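Local coordinates for protein Fc fragment of IgE receptor II (PDB 6PWS) that probably serves as a low-affinity IgE receptor (CD23) and binds mannose-type sugars through a calcium-dependent C-type lectin domain, at residues K28-A33 with G42-I47; I67-L72 with F78-N83. All blocks are in the same frame, centred on the assembly; numbering follows the deposited sequence. Where two conformers were deposited one is given.

Contact 1: residues K28-A33 with G42-I47; sequences KKWIQA and GRLVSI
Leu44 bridges two side chains of the helix that begins at Trp30, one with each of its methyl groups. Leu44 CD1 lies over one face of the Trp30 indole, 3.9 Å from the centroid of the five-membered ring and 26° off its normal. This CH-pi contact is offset toward the ring's rim, with Leu44 CD1 closest to Trp30 NE1 at 3.6 Å. The other methyl, Leu44 CD2, meets Ala33 CB at 4.0 Å. Trp30 carries CG anti to its backbone N (chi1 -175°), which swings the indole off the side of the helix and over the leucine. The ring is fixed in turn by its N-H, which is hydrogen-bonded to the carbonyl of Ile67, and by an edge-to-face contact with Trp66. Behind these groups the helix start is tied down: Lys29 sits at the N-cap, and its backbone N donates to Gln32 OE1 (2.9 Å) nearly straight, on a lone pair in the carbonyl plane. Ala33 also packs on Trp126 of strand 123-131, while Arg43 and Val45 join that strand by backbone hydrogen bonds. Helix 30-39 is thereby packed through apolar side chains against strand 43-44, in the core of the C-type lectin fold.

Contact 2: residues I67-L72 with F78-N83; sequences IGLRDL and FIWMDN. With CA (calcium ion), chain C.
The antiparallel hairpin of strands 69-70 and 79-80 carries a calcium ligand, Asp71, at one end. Arg70 and Ile79 form its hydrogen-bonded pair: Ile79 N gives a 2.9 Å bond to Arg70 O, while the return bond from Arg70 N to Ile79 O is weak. Beyond the non-hydrogen-bonded pair Leu69-Trp80, Met81 N donates a hydrogen bond to Gly68 O (2.9 Å), just where Gly68 turns the chain as the centre of an inverse gamma turn.

On the Leu69-Trp80 face, Leu69 CD1 stands over the middle of the indole's six-membered ring, 3.7 Å from its centroid, a CH-pi contact. On the other face the Arg70 chain, bent at chi2 (-67°), folds back across Ile79. Ile79 CG2 lies over one face of the guanidinium, 3.4 Å from Arg70 NH1, and this carbonyl, Ile79 O, takes two weak bonds, from Arg70 N and NH1.

At the calcium end Asp71 CB sits over the centre of the Phe78 ring (3.7 Å to the centroid, CH-pi), and its carboxylate runs on parallel to the ring beside CZ, planes 7° apart. Asp71 OD1 and OD2 both bind the calcium ion, at 2.6 and 2.5 Å, and OD2 also accepts a bond from Gly76 N. Glu75, Asp98, Asn104, the backbone O of Glu103 and a water complete the metal's shell, and the Phe78 ring meets Trp91 edge-to-face. Such a carboxylate, lying flat along an aromatic ring while it chelates the metal, belongs here to the auxiliary calcium site of a C-type lectin domain, beside the sugar-binding calcium.

Overall arrangement
Contact 1 is wholly buried and apolar, a helix-to-strand packing made by three side chains. Contact 2 is larger and only partly buried; it combines backbone pairing, CH-pi contacts and a metal-binding carboxylate, in keeping with a hairpin that runs from the interior to a calcium site. Their centres lie about 9 Å apart, and the chain closes contact 1 before opening contact 2. Val45 O and Gly68 N, 2.8 Å apart and probably hydrogen-bonded, join them; with the indole N-H, both segments of contact 1 thus grip the start of segment 67-72. Packing adds to this where Leu44 O meets Met81 CB and Ile47 O meets the Trp80 ring.

Contact 1: residues K28-A33 with G42-I47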
# COMPACT_ATOMS: atom_id res chain seq x y z
N LYS A 28 -9.40 0.86 -9.22
CA LYS A 28 -9.83 -0.18 -8.30
C LYS A 28 -10.17 0.41 -6.95
O LYS A 28 -9.45 1.29 -6.46
CB LYS A 28 -8.75 -1.25 -8.13
CG LYS A 28 -8.50 -2.02 -9.42
CD LYS A 28 -7.67 -3.26 -9.22
CE LYS A 28 -7.27 -3.88 -10.54
NZ LYS A 28 -8.43 -4.41 -11.30
N LYS A 29 -11.24 -0.09 -6.34
CA LYS A 29 -11.51 0.13 -4.93
C LYS A 29 -10.51 -0.68 -4.10
O LYS A 29 -9.84 -1.58 -4.61
CB LYS A 29 -12.94 -0.31 -4.61
CG LYS A 29 -14.00 0.41 -5.43
CD LYS A 29 -15.41 -0.08 -5.13
CE LYS A 29 -16.44 0.62 -5.99
NZ LYS A 29 -17.82 0.15 -5.71
N TRP A 30 -10.40 -0.39 -2.80
CA TRP A 30 -9.35 -1.04 -2.00
C TRP A 30 -9.48 -2.57 -2.03
O TRP A 30 -8.50 -3.28 -2.24
CB TRP A 30 -9.35 -0.52 -0.57
CG TRP A 30 -8.22 -1.04 0.28
CD1 TRP A 30 -6.96 -0.53 0.36
CD2 TRP A 30 -8.25 -2.17 1.17
NE1 TRP A 30 -6.21 -1.25 1.25
CE2 TRP A 30 -6.96 -2.27 1.75
CE3 TRP A 30 -9.23 -3.11 1.54
CZ2 TRP A 30 -6.64 -3.25 2.69
CZ3 TRP A 30 -8.89 -4.08 2.47
CH2 TRP A 30 -7.61 -4.14 3.03
N ILE A 31 -10.70 -3.10 -1.85
CA ILE A 31 -10.88 -4.55 -1.83
C ILE A 31 -10.55 -5.16 -3.19
O ILE A 31 -10.00 -6.26 -3.28
CB ILE A 31 -12.30 -4.92 -1.36
CG1 ILE A 31 -12.47 -6.44 -1.32
CG2 ILE A 31 -13.36 -4.32 -2.29
CD1 ILE A 31 -13.73 -6.91 -0.61
N GLN A 32 -10.87 -4.45 -4.27
CA GLN A 32 -10.52 -4.93 -5.60
C GLN A 32 -9.01 -4.98 -5.77
O GLN A 32 -8.47 -5.91 -6.38
CB GLN A 32 -11.15 -4.05 -6.67
CG GLN A 32 -12.67 -4.12 -6.75
CD GLN A 32 -13.25 -3.14 -7.75
OE1 GLN A 32 -12.87 -1.97 -7.78
NE2 GLN A 32 -14.17 -3.61 -8.58
N ALA A 33 -8.31 -3.99 -5.23
CA ALA A 33 -6.85 -3.98 -5.27
C ALA A 33 -6.27 -5.12 -4.43
O ALA A 33 -5.28 -5.75 -4.82
CB ALA A 33 -6.32 -2.61 -4.84
N GLY A 42 0.75 -11.89 -4.75
CA GLY A 42 1.29 -11.00 -3.74
C GLY A 42 0.18 -10.46 -2.85
O GLY A 42 -0.94 -10.98 -2.85
N ARG A 43 0.49 -9.41 -2.09
CA ARG A 43 -0.50 -8.71 -1.28
C ARG A 43 -0.25 -7.22 -1.42
O ARG A 43 0.86 -6.79 -1.73
CB ARG A 43 -0.40 -9.08 0.21
CG ARG A 43 -0.61 -10.56 0.55
CD ARG A 43 -0.93 -10.70 2.03
NE ARG A 43 -1.03 -12.09 2.48
CZ ARG A 43 -0.02 -12.81 2.95
NH1 ARG A 43 1.20 -12.29 3.03
NH2 ARG A 43 -0.24 -14.05 3.34
N LEU A 44 -1.26 -6.40 -1.13
CA LEU A 44 -1.04 -4.96 -1.06
C LEU A 44 0.13 -4.68 -0.12
O LEU A 44 0.28 -5.33 0.93
CB LEU A 44 -2.31 -4.26 -0.58
CG LEU A 44 -3.41 -4.08 -1.64
CD1 LEU A 44 -4.73 -3.71 -0.95
CD2 LEU A 44 -3.01 -3.02 -2.65
N VAL A 45 0.93 -3.68 -0.50
CA VAL A 45 2.25 -3.47 0.09
C VAL A 45 2.19 -3.11 1.57
O VAL A 45 1.34 -2.33 2.03
CB VAL A 45 3.02 -2.39 -0.71
CG1 VAL A 45 2.34 -1.02 -0.63
CG2 VAL A 45 4.48 -2.27 -0.29
N SER A 46 3.17 -3.64 2.32
CA SER A 46 3.38 -3.29 3.71
C SER A 46 4.73 -2.59 3.86
O SER A 46 5.71 -3.00 3.24
CB SER A 46 3.37 -4.55 4.58
OG SER A 46 2.16 -5.29 4.46
N ILE A 47 4.79 -1.55 4.70
CA ILE A 47 5.91 -0.61 4.69
C ILE A 47 6.50 -0.51 6.09
O ILE A 47 5.78 -0.18 7.05
CB ILE A 47 5.48 0.79 4.18
CG1 ILE A 47 4.74 0.69 2.84
CG2 ILE A 47 6.68 1.72 4.08
CD1 ILE A 47 4.08 1.99 2.41

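Contact 2: residues I67-L72 with F78-N83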
# COMPACT_ATOMS: atom_id res chain seq x y z
N ILE A 67 -2.35 1.11 -0.58
CA ILE A 67 -1.37 0.27 0.12
C ILE A 67 -2.11 -0.71 1.05
O ILE A 67 -3.32 -0.64 1.24
CB ILE A 67 -0.31 1.11 0.87
CG1 ILE A 67 -0.90 1.89 2.05
CG2 ILE A 67 0.42 2.03 -0.11
CD1 ILE A 67 0.17 2.54 2.94
N GLY A 68 -1.34 -1.63 1.63
CA GLY A 68 -1.89 -2.73 2.40
C GLY A 68 -2.08 -2.43 3.88
O GLY A 68 -1.60 -3.17 4.74
N LEU A 69 -2.83 -1.37 4.18
CA LEU A 69 -3.03 -0.88 5.54
C LEU A 69 -4.49 -0.47 5.68
O LEU A 69 -5.02 0.22 4.79
CB LEU A 69 -2.07 0.29 5.81
CG LEU A 69 -2.00 0.81 7.25
CD1 LEU A 69 -1.45 -0.24 8.20
CD2 LEU A 69 -1.12 2.07 7.28
N ARG A 70 -5.15 -0.90 6.76
CA ARG A 70 -6.58 -0.65 6.93
C ARG A 70 -6.93 -0.72 8.41
O ARG A 70 -6.25 -1.40 9.18
CB ARG A 70 -7.43 -1.65 6.12
CG ARG A 70 -7.57 -3.06 6.69
CD ARG A 70 -6.29 -3.90 6.73
NE ARG A 70 -6.59 -5.25 7.24
CZ ARG A 70 -5.71 -6.25 7.38
NH1 ARG A 70 -4.44 -6.07 7.03
NH2 ARG A 70 -6.10 -7.42 7.88
N ASP A 71 -8.03 -0.05 8.78
CA ASP A 71 -8.61 -0.15 10.12
C ASP A 71 -10.09 -0.56 10.06
O ASP A 71 -10.89 -0.16 10.90
CB ASP A 71 -8.42 1.09 11.00
CG ASP A 71 -9.26 2.30 10.59
OD1 ASP A 71 -9.66 2.42 9.42
OD2 ASP A 71 -9.49 3.16 11.47
N LEU A 72 -10.43 -1.39 9.08
CA LEU A 72 -11.80 -1.89 8.93
C LEU A 72 -12.31 -2.63 10.17
O LEU A 72 -13.48 -2.48 10.54
CB LEU A 72 -11.89 -2.80 7.71
CG LEU A 72 -11.94 -2.07 6.37
CD1 LEU A 72 -11.53 -2.96 5.22
CD2 LEU A 72 -13.35 -1.52 6.16
N PHE A 78 -4.92 -0.03 13.03
CA PHE A 78 -4.44 -0.34 11.69
C PHE A 78 -3.71 -1.68 11.68
O PHE A 78 -3.03 -2.05 12.65
CB PHE A 78 -3.59 0.81 11.13
CG PHE A 78 -4.44 1.99 10.76
CD1 PHE A 78 -4.71 2.99 11.68
CD2 PHE A 78 -5.06 2.05 9.51
CE1 PHE A 78 -5.56 4.03 11.35
CE2 PHE A 78 -5.90 3.08 9.19
CZ PHE A 78 -6.16 4.07 10.11
N ILE A 79 -3.88 -2.41 10.59
CA ILE A 79 -3.28 -3.73 10.39
C ILE A 79 -2.63 -3.74 9.01
O ILE A 79 -3.26 -3.34 8.02
CB ILE A 79 -4.34 -4.86 10.46
CG1 ILE A 79 -5.19 -4.78 11.73
CG2 ILE A 79 -3.67 -6.23 10.36
CD1 ILE A 79 -6.29 -5.83 11.80
N TRP A 80 -1.39 -4.22 8.95
CA TRP A 80 -0.70 -4.42 7.68
C TRP A 80 -1.08 -5.75 7.05
O TRP A 80 -1.33 -6.75 7.73
CB TRP A 80 0.83 -4.46 7.89
CG TRP A 80 1.47 -3.13 8.14
CD1 TRP A 80 2.08 -2.71 9.29
CD2 TRP A 80 1.59 -2.06 7.20
NE1 TRP A 80 2.56 -1.43 9.12
CE2 TRP A 80 2.27 -1.01 7.85
CE3 TRP A 80 1.17 -1.88 5.88
CZ2 TRP A 80 2.53 0.21 7.21
CZ3 TRP A 80 1.43 -0.67 5.25
CH2 TRP A 80 2.10 0.36 5.91
N MET A 81 -1.02 -5.80 5.71
CA MET A 81 -1.17 -7.05 4.98
C MET A 81 -0.17 -8.12 5.42
O MET A 81 -0.49 -9.30 5.42
CB MET A 81 -1.04 -6.80 3.47
CG MET A 81 -2.32 -6.95 2.67
SD MET A 81 -3.63 -5.82 3.16
CE MET A 81 -4.98 -6.59 2.27
N ASP A 82 1.06 -7.72 5.79
CA ASP A 82 2.06 -8.69 6.22
C ASP A 82 1.97 -9.03 7.70
O ASP A 82 2.77 -9.85 8.20
CB ASP A 82 3.49 -8.25 5.82
CG ASP A 82 4.02 -7.05 6.59
OD1 ASP A 82 3.34 -6.51 7.49
OD2 ASP A 82 5.16 -6.64 6.26
N ASN A 83 1.00 -8.45 8.41
CA ASN A 83 0.75 -8.71 9.83
C ASN A 83 1.92 -8.32 10.74
O ASN A 83 1.93 -8.71 11.91
CB ASN A 83 0.29 -10.15 10.11
CG ASN A 83 -1.13 -10.42 9.66
OD1 ASN A 83 -2.02 -9.59 9.81
ND2 ASN A 83 -1.37 -11.60 9.17
CA CA C . -10.96 4.56 10.06
O HOH W 1 -9.15 6.08 10.19